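Local coordinates for protein D-lactate dehydrogenase (Fermentative) (Pseudomonas aeruginosa, PDB 6ABJ) that catalyses the NADH-dependent interconversion of pyruvate and D-lactate as a tetrameric member of the D-isomer specific 2-hydroxyacid dehydrogenase family, at residues Tyr116-Val121 / Gly172-Arg177; Gln312-Leu315 / Ala319-Ala322. All coordinates share one frame; numbering follows the deposited sequence.

Contact 1: Tyr116-Val121 / Gly172-Arg177; sequences YSPHAV and GETFAR. With ACT (acetate ion), chain D.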
ATOM      1  N   TYR B 116      19.275   6.228 -25.102  1.00 34.75           N
ATOM      2  CA  TYR B 116      17.848   6.037 -25.017  1.00 33.95           C
ATOM      3  C   TYR B 116      17.132   7.271 -25.510  1.00 32.71           C
ATOM      4  O   TYR B 116      17.709   8.360 -25.521  1.00 36.38           O
ATOM      5  CB  TYR B 116      17.457   5.767 -23.564  1.00 35.14           C
ATOM      6  CG  TYR B 116      18.043   4.476 -22.999  1.00 34.32           C
ATOM      7  CD1 TYR B 116      17.794   3.266 -23.613  1.00 34.27           C
ATOM      8  CD2 TYR B 116      18.874   4.481 -21.875  1.00 31.67           C
ATOM      9  CE1 TYR B 116      18.309   2.088 -23.110  1.00 33.18           C
ATOM     10  CE2 TYR B 116      19.423   3.298 -21.412  1.00 33.24           C
ATOM     11  CZ  TYR B 116      19.125   2.115 -22.034  1.00 31.89           C
ATOM     12  OH  TYR B 116      19.649   0.930 -21.570  1.00 34.51           O
ATOM     13  N   SER B 117      15.898   7.091 -25.974  1.00 33.20           N
ATOM     14  CA  SER B 117      15.007   8.167 -26.394  1.00 34.46           C
ATOM     15  C   SER B 117      14.986   9.347 -25.412  1.00 36.65           C
ATOM     16  O   SER B 117      14.616   9.181 -24.218  1.00 34.76           O
ATOM     17  CB  SER B 117      13.582   7.621 -26.467  1.00 37.84           C
ATOM     18  OG  SER B 117      12.592   8.641 -26.521  1.00 39.96           O
ATOM     19  N   PRO B 118      15.319  10.537 -25.901  1.00 35.97           N
ATOM     20  CA  PRO B 118      15.429  11.660 -24.992  1.00 34.90           C
ATOM     21  C   PRO B 118      14.078  12.124 -24.508  1.00 31.91           C
ATOM     22  O   PRO B 118      13.991  12.535 -23.362  1.00 29.83           O
ATOM     23  CB  PRO B 118      16.123  12.745 -25.828  1.00 36.55           C
ATOM     24  CG  PRO B 118      15.914  12.327 -27.268  1.00 35.14           C
ATOM     25  CD  PRO B 118      15.857  10.856 -27.255  1.00 37.00           C
ATOM     26  N   HIS B 119      13.042  12.071 -25.330  1.00 31.67           N
ATOM     27  CA  HIS B 119      11.716  12.423 -24.819  1.00 32.62           C
ATOM     28  C   HIS B 119      11.221  11.488 -23.720  1.00 30.13           C
ATOM     29  O   HIS B 119      10.676  11.953 -22.722  1.00 28.58           O
ATOM     30  CB  HIS B 119      10.692  12.514 -25.928  1.00 34.83           C
ATOM     31  CG  HIS B 119      10.920  13.682 -26.808  1.00 37.37           C
ATOM     32  ND1 HIS B 119      10.597  14.963 -26.430  1.00 39.87           N
ATOM     33  CD2 HIS B 119      11.494  13.780 -28.039  1.00 43.71           C
ATOM     34  CE1 HIS B 119      10.947  15.805 -27.393  1.00 40.31           C
ATOM     35  NE2 HIS B 119      11.489  15.108 -28.377  1.00 41.13           N
ATOM     36  N   ALA B 120      11.391  10.194 -23.904  1.00 28.76           N
ATOM     37  CA  ALA B 120      10.938   9.243 -22.890  1.00 29.31           C
ATOM     38  C   ALA B 120      11.605   9.524 -21.557  1.00 27.63           C
ATOM     39  O   ALA B 120      10.922   9.572 -20.501  1.00 26.18           O
ATOM     40  CB  ALA B 120      11.190   7.818 -23.314  1.00 28.56           C
ATOM     41  N   VAL B 121      12.929   9.698 -21.577  1.00 28.33           N
ATOM     42  CA  VAL B 121      13.699   9.885 -20.363  1.00 28.13           C
ATOM     43  C   VAL B 121      13.421  11.242 -19.702  1.00 30.16           C
ATOM     44  O   VAL B 121      13.212  11.324 -18.490  1.00 26.77           O
ATOM     45  CB  VAL B 121      15.222   9.626 -20.578  1.00 28.88           C
ATOM     46  CG1 VAL B 121      15.996   9.822 -19.270  1.00 29.25           C
ATOM     47  CG2 VAL B 121      15.436   8.189 -21.053  1.00 29.69           C
ATOM     48  N   GLY B 172      19.243  16.343 -21.418  1.00 29.48           N
ATOM     49  CA  GLY B 172      19.211  17.561 -20.587  1.00 28.12           C
ATOM     50  C   GLY B 172      18.519  18.692 -21.302  1.00 31.30           C
ATOM     51  O   GLY B 172      17.737  19.458 -20.706  1.00 27.60           O
ATOM     52  N   GLU B 173      18.806  18.838 -22.594  1.00 30.85           N
ATOM     53  CA  GLU B 173      18.166  19.880 -23.393  1.00 30.53           C
ATOM     54  C   GLU B 173      16.668  19.651 -23.517  1.00 28.46           C
ATOM     55  O   GLU B 173      15.856  20.592 -23.440  1.00 29.69           O
ATOM     56  CB  GLU B 173      18.831  19.964 -24.802  1.00 32.48           C
ATOM     57  CG  GLU B 173      18.135  20.986 -25.681  1.00 36.32           C
ATOM     58  CD  GLU B 173      18.586  20.959 -27.190  1.00 36.07           C
ATOM     59  OE1 GLU B 173      19.728  20.528 -27.456  1.00 36.56           O
ATOM     60  OE2 GLU B 173      17.781  21.385 -28.026  1.00 39.93           O
ATOM     61  N   THR B 174      16.289  18.423 -23.765  1.00 28.05           N
ATOM     62  CA  THR B 174      14.894  18.064 -23.897  1.00 29.44           C
ATOM     63  C   THR B 174      14.156  18.353 -22.588  1.00 27.27           C
ATOM     64  O   THR B 174      13.055  18.923 -22.573  1.00 25.51           O
ATOM     65  CB  THR B 174      14.752  16.575 -24.261  1.00 30.95           C
ATOM     66  OG1 THR B 174      15.573  16.272 -25.414  1.00 34.82           O
ATOM     67  CG2 THR B 174      13.295  16.194 -24.545  1.00 31.44           C
ATOM     68  N   PHE B 175      14.773  17.920 -21.488  1.00 28.57           N
ATOM     69  CA  PHE B 175      14.250  18.239 -20.139  1.00 27.07           C
ATOM     70  C   PHE B 175      14.127  19.749 -19.948  1.00 26.22           C
ATOM     71  O   PHE B 175      13.107  20.298 -19.445  1.00 25.41           O
ATOM     72  CB  PHE B 175      15.199  17.614 -19.121  1.00 26.62           C
ATOM     73  CG  PHE B 175      14.878  17.984 -17.686  1.00 25.80           C
ATOM     74  CD1 PHE B 175      13.831  17.366 -17.053  1.00 25.98           C
ATOM     75  CD2 PHE B 175      15.555  19.007 -17.029  1.00 24.42           C
ATOM     76  CE1 PHE B 175      13.504  17.695 -15.715  1.00 26.08           C
ATOM     77  CE2 PHE B 175      15.214  19.374 -15.706  1.00 25.82           C
ATOM     78  CZ  PHE B 175      14.207  18.687 -15.053  1.00 24.58           C
ATOM     79  N   ALA B 176      15.172  20.469 -20.315  1.00 26.75           N
ATOM     80  CA  ALA B 176      15.140  21.929 -20.141  1.00 24.88           C
ATOM     81  C   ALA B 176      13.972  22.563 -20.890  1.00 24.99           C
ATOM     82  O   ALA B 176      13.286  23.461 -20.343  1.00 24.94           O
ATOM     83  CB  ALA B 176      16.470  22.552 -20.544  1.00 27.09           C
ATOM     84  N   ARG B 177      13.701  22.132 -22.129  1.00 27.95           N
ATOM     85  CA  ARG B 177      12.627  22.717 -22.919  1.00 28.85           C
ATOM     86  C   ARG B 177      11.271  22.452 -22.271  1.00 28.57           C
ATOM     87  O   ARG B 177      10.371  23.310 -22.216  1.00 26.74           O
ATOM     88  CB  ARG B 177      12.624  22.144 -24.385  1.00 34.18           C
ATOM     89  CG  ARG B 177      11.503  22.681 -25.285  1.00 40.80           C
ATOM     90  CD  ARG B 177      11.873  22.740 -26.801  1.00 47.74           C
ATOM     91  NE  ARG B 177      12.836  21.699 -27.123  1.00 52.94           N
ATOM     92  CZ  ARG B 177      14.139  21.869 -27.359  1.00 49.26           C
ATOM     93  NH1 ARG B 177      14.678  23.052 -27.403  1.00 52.59           N
ATOM     94  NH2 ARG B 177      14.919  20.804 -27.545  1.00 59.10           N
TER
HETATM   95  C   ACT D 401      21.383   0.450 -18.667  1.00 38.60           C
HETATM   96  O   ACT D 401      22.307   0.499 -17.827  1.00 36.61           O
HETATM   97  OXT ACT D 401      21.505   0.927 -19.816  1.00 52.01           O
HETATM   98  CH3 ACT D 401      20.087  -0.201 -18.284  1.00 37.60           C
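The imidazole of His119 meets Thr174 obliquely: the methyl CG2 of Thr174 lies 3.5 Å from His119 ND1 and scarcely farther from CE1, and the two side chains cross at about a right angle. The ring of His119 also stacks on His159 of the second subunit. The ring of Tyr116 is stacked with Phe314, and OXT of an acetate ion, probably from the crystallisation liquor, lies in plane at its edge. The contact joins the start of helix 118-134 to helix 170-181, the helix that follows strand 162-166 of the Rossmann-type sheet, where Gly172 appears to be the last glycine of a GxGxxG motif. Thr174 carries the contact with both branches. CG2 stands anti to the backbone N and reaches the imidazole, while OG1, beside that N (chi1 -52°), touches Pro118 CB at 3.6 Å and is hydrogen-bonded to Gln170 O one turn back. Pro118 also packs on Gln170 and Ile171, both NADH-binding residues, so the contact adjoins the cofactor site. Ser117 caps helix 118-134: its OG accepts from Ala120 N at 3.3 Å with a nearly straight N-H...O angle of 166°. One turn apart on helix 170-181, Arg177 NH2 forms a salt bridge with Glu173 OE2 (3.0 Å); OE2 lies in the guanidinium plane and is met on its anti side, the donor 32° out of the carboxylate plane. Glu173 OE1 has a second partner in Arg196. Tyr116 OH pairs with Ala93 N and donates to acetate OXT at 2.6 Å.

Contact 2: Gln312-Leu315 / Ala319-Ala322; sequences QAFL and ALAA
With CG anti to the backbone N (chi1 -158°), Leu315 brings its tip back to helix 317-335 although its CB points away from it, and Leu320, whose CG lies beside its own N (chi1 -69°), extends a branch to meet it. The two CD1 methyls touch at 4.1 Å, the side chains crossing obliquely. The other methyl of Leu320, CD2, comes to the edge of the Phe314 ring, near its plane and 4.3 Å from CD1 of that ring. Ala319 fits against the turn backbone, its CB 3.1 Å from Phe314 O, a tight approach, and 4.4 Å from Phe314 CB. Residues 312-315 form a type I beta turn, closed by Leu315 N to Gln312 O (2.8 Å), in the loop that leads from the last strand of the Rossmann-type sheet into helix 317-335. Phe314 is an NADH-binding residue, and Asp274, another, accepts from the backbone N atoms of Gln312 and Ala313 through its two carboxylate oxygens. Tyr27 of helix 26-35 packs on both leucines. From the second subunit, Thr154 also packs on both, while Arg134 NH2 is hydrogen-bonded to Gln312 O and Ala313 O.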
ATOM      1  N   GLN B 312      13.336   2.912 -15.281  1.00 28.01           N
ATOM      2  CA  GLN B 312      12.092   2.880 -16.002  1.00 25.20           C
ATOM      3  C   GLN B 312      11.968   4.032 -16.983  1.00 22.76           C
ATOM      4  O   GLN B 312      11.003   4.116 -17.748  1.00 24.91           O
ATOM      5  CB  GLN B 312      10.967   2.970 -14.917  1.00 26.44           C
ATOM      6  CG  GLN B 312       9.611   2.585 -15.351  1.00 26.05           C
ATOM      7  CD  GLN B 312       8.528   2.881 -14.351  1.00 26.62           C
ATOM      8  OE1 GLN B 312       8.659   2.581 -13.160  1.00 26.47           O
ATOM      9  NE2 GLN B 312       7.431   3.412 -14.840  1.00 26.87           N
ATOM     10  N   ALA B 313      12.924   4.893 -17.029  1.00 24.76           N
ATOM     11  CA  ALA B 313      12.805   6.154 -17.779  1.00 27.28           C
ATOM     12  C   ALA B 313      12.704   5.988 -19.287  1.00 28.89           C
ATOM     13  O   ALA B 313      12.061   6.797 -19.926  1.00 27.00           O
ATOM     14  CB  ALA B 313      13.966   7.101 -17.464  1.00 29.10           C
ATOM     15  N   PHE B 314      13.264   4.890 -19.811  1.00 29.74           N
ATOM     16  CA  PHE B 314      13.060   4.565 -21.239  1.00 34.33           C
ATOM     17  C   PHE B 314      11.928   3.610 -21.515  1.00 33.72           C
ATOM     18  O   PHE B 314      11.731   3.198 -22.667  1.00 33.13           O
ATOM     19  CB  PHE B 314      14.370   4.061 -21.880  1.00 32.36           C
ATOM     20  CG  PHE B 314      14.895   2.771 -21.306  1.00 31.45           C
ATOM     21  CD1 PHE B 314      14.360   1.564 -21.708  1.00 29.63           C
ATOM     22  CD2 PHE B 314      15.950   2.775 -20.424  1.00 31.41           C
ATOM     23  CE1 PHE B 314      14.822   0.387 -21.204  1.00 30.39           C
ATOM     24  CE2 PHE B 314      16.472   1.590 -19.954  1.00 30.48           C
ATOM     25  CZ  PHE B 314      15.903   0.400 -20.351  1.00 30.99           C
ATOM     26  N   LEU B 315      11.113   3.317 -20.480  1.00 31.83           N
ATOM     27  CA  LEU B 315      10.053   2.339 -20.595  1.00 30.63           C
ATOM     28  C   LEU B 315       8.776   2.965 -21.134  1.00 31.55           C
ATOM     29  O   LEU B 315       7.742   3.072 -20.417  1.00 28.76           O
ATOM     30  CB  LEU B 315       9.788   1.601 -19.257  1.00 31.58           C
ATOM     31  CG  LEU B 315       9.087   0.236 -19.356  1.00 33.34           C
ATOM     32  CD1 LEU B 315      10.038  -0.865 -19.854  1.00 34.52           C
ATOM     33  CD2 LEU B 315       8.438  -0.190 -18.065  1.00 33.22           C
ATOM     34  N   ALA B 319      10.056   4.327 -27.045  1.00 33.63           N
ATOM     35  CA  ALA B 319      11.434   4.198 -26.698  1.00 32.51           C
ATOM     36  C   ALA B 319      11.894   2.756 -26.778  1.00 33.84           C
ATOM     37  O   ALA B 319      13.068   2.477 -27.181  1.00 33.34           O
ATOM     38  CB  ALA B 319      11.721   4.782 -25.297  1.00 31.31           C
ATOM     39  N   LEU B 320      11.008   1.841 -26.419  1.00 31.27           N
ATOM     40  CA  LEU B 320      11.303   0.412 -26.553  1.00 31.31           C
ATOM     41  C   LEU B 320      11.391   0.025 -28.037  1.00 34.30           C
ATOM     42  O   LEU B 320      12.233  -0.820 -28.398  1.00 33.46           O
ATOM     43  CB  LEU B 320      10.261  -0.467 -25.831  1.00 31.01           C
ATOM     44  CG  LEU B 320      10.284  -0.395 -24.305  1.00 31.17           C
ATOM     45  CD1 LEU B 320       9.089  -1.107 -23.797  1.00 31.65           C
ATOM     46  CD2 LEU B 320      11.614  -0.970 -23.799  1.00 31.46           C
ATOM     47  N   ALA B 321      10.526   0.603 -28.864  1.00 34.88           N
ATOM     48  CA  ALA B 321      10.622   0.380 -30.316  1.00 38.36           C
ATOM     49  C   ALA B 321      11.967   0.846 -30.864  1.00 42.52           C
ATOM     50  O   ALA B 321      12.557   0.143 -31.711  1.00 39.75           O
ATOM     51  CB  ALA B 321       9.454   1.039 -31.072  1.00 37.29           C
ATOM     52  N   ALA B 322      12.462   1.988 -30.402  1.00 36.57           N
ATOM     53  CA  ALA B 322      13.784   2.467 -30.814  1.00 38.63           C
ATOM     54  C   ALA B 322      14.940   1.532 -30.410  1.00 40.36           C
ATOM     55  O   ALA B 322      15.897   1.308 -31.184  1.00 38.17           O
ATOM     56  CB  ALA B 322      14.052   3.875 -30.274  1.00 39.80           C
TER

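Overall arrangement
From the N terminus, the chain first builds the parallel sheet with outer strands 42-45 and 110-111, then enters helix 118-134. Contact 1 closes when the chain, past strand 162-166, returns with helix 170-181, with 50 residues between Val121 and Gly172. Contact 2 follows in series, without nesting or crossing: it closes a short loop between the turn after strand 306-308 and helix 317-335. The contact centres lie about 12 Å apart, yet the contacts meet directly, with Tyr116 CZ 3.4 Å from Phe314 CE2 and Ala120 CB 3.7 Å from Ala319 CB. Together they tie the start of helix 118-134 to helices 170-181 and 317-335, and both touch the second subunit.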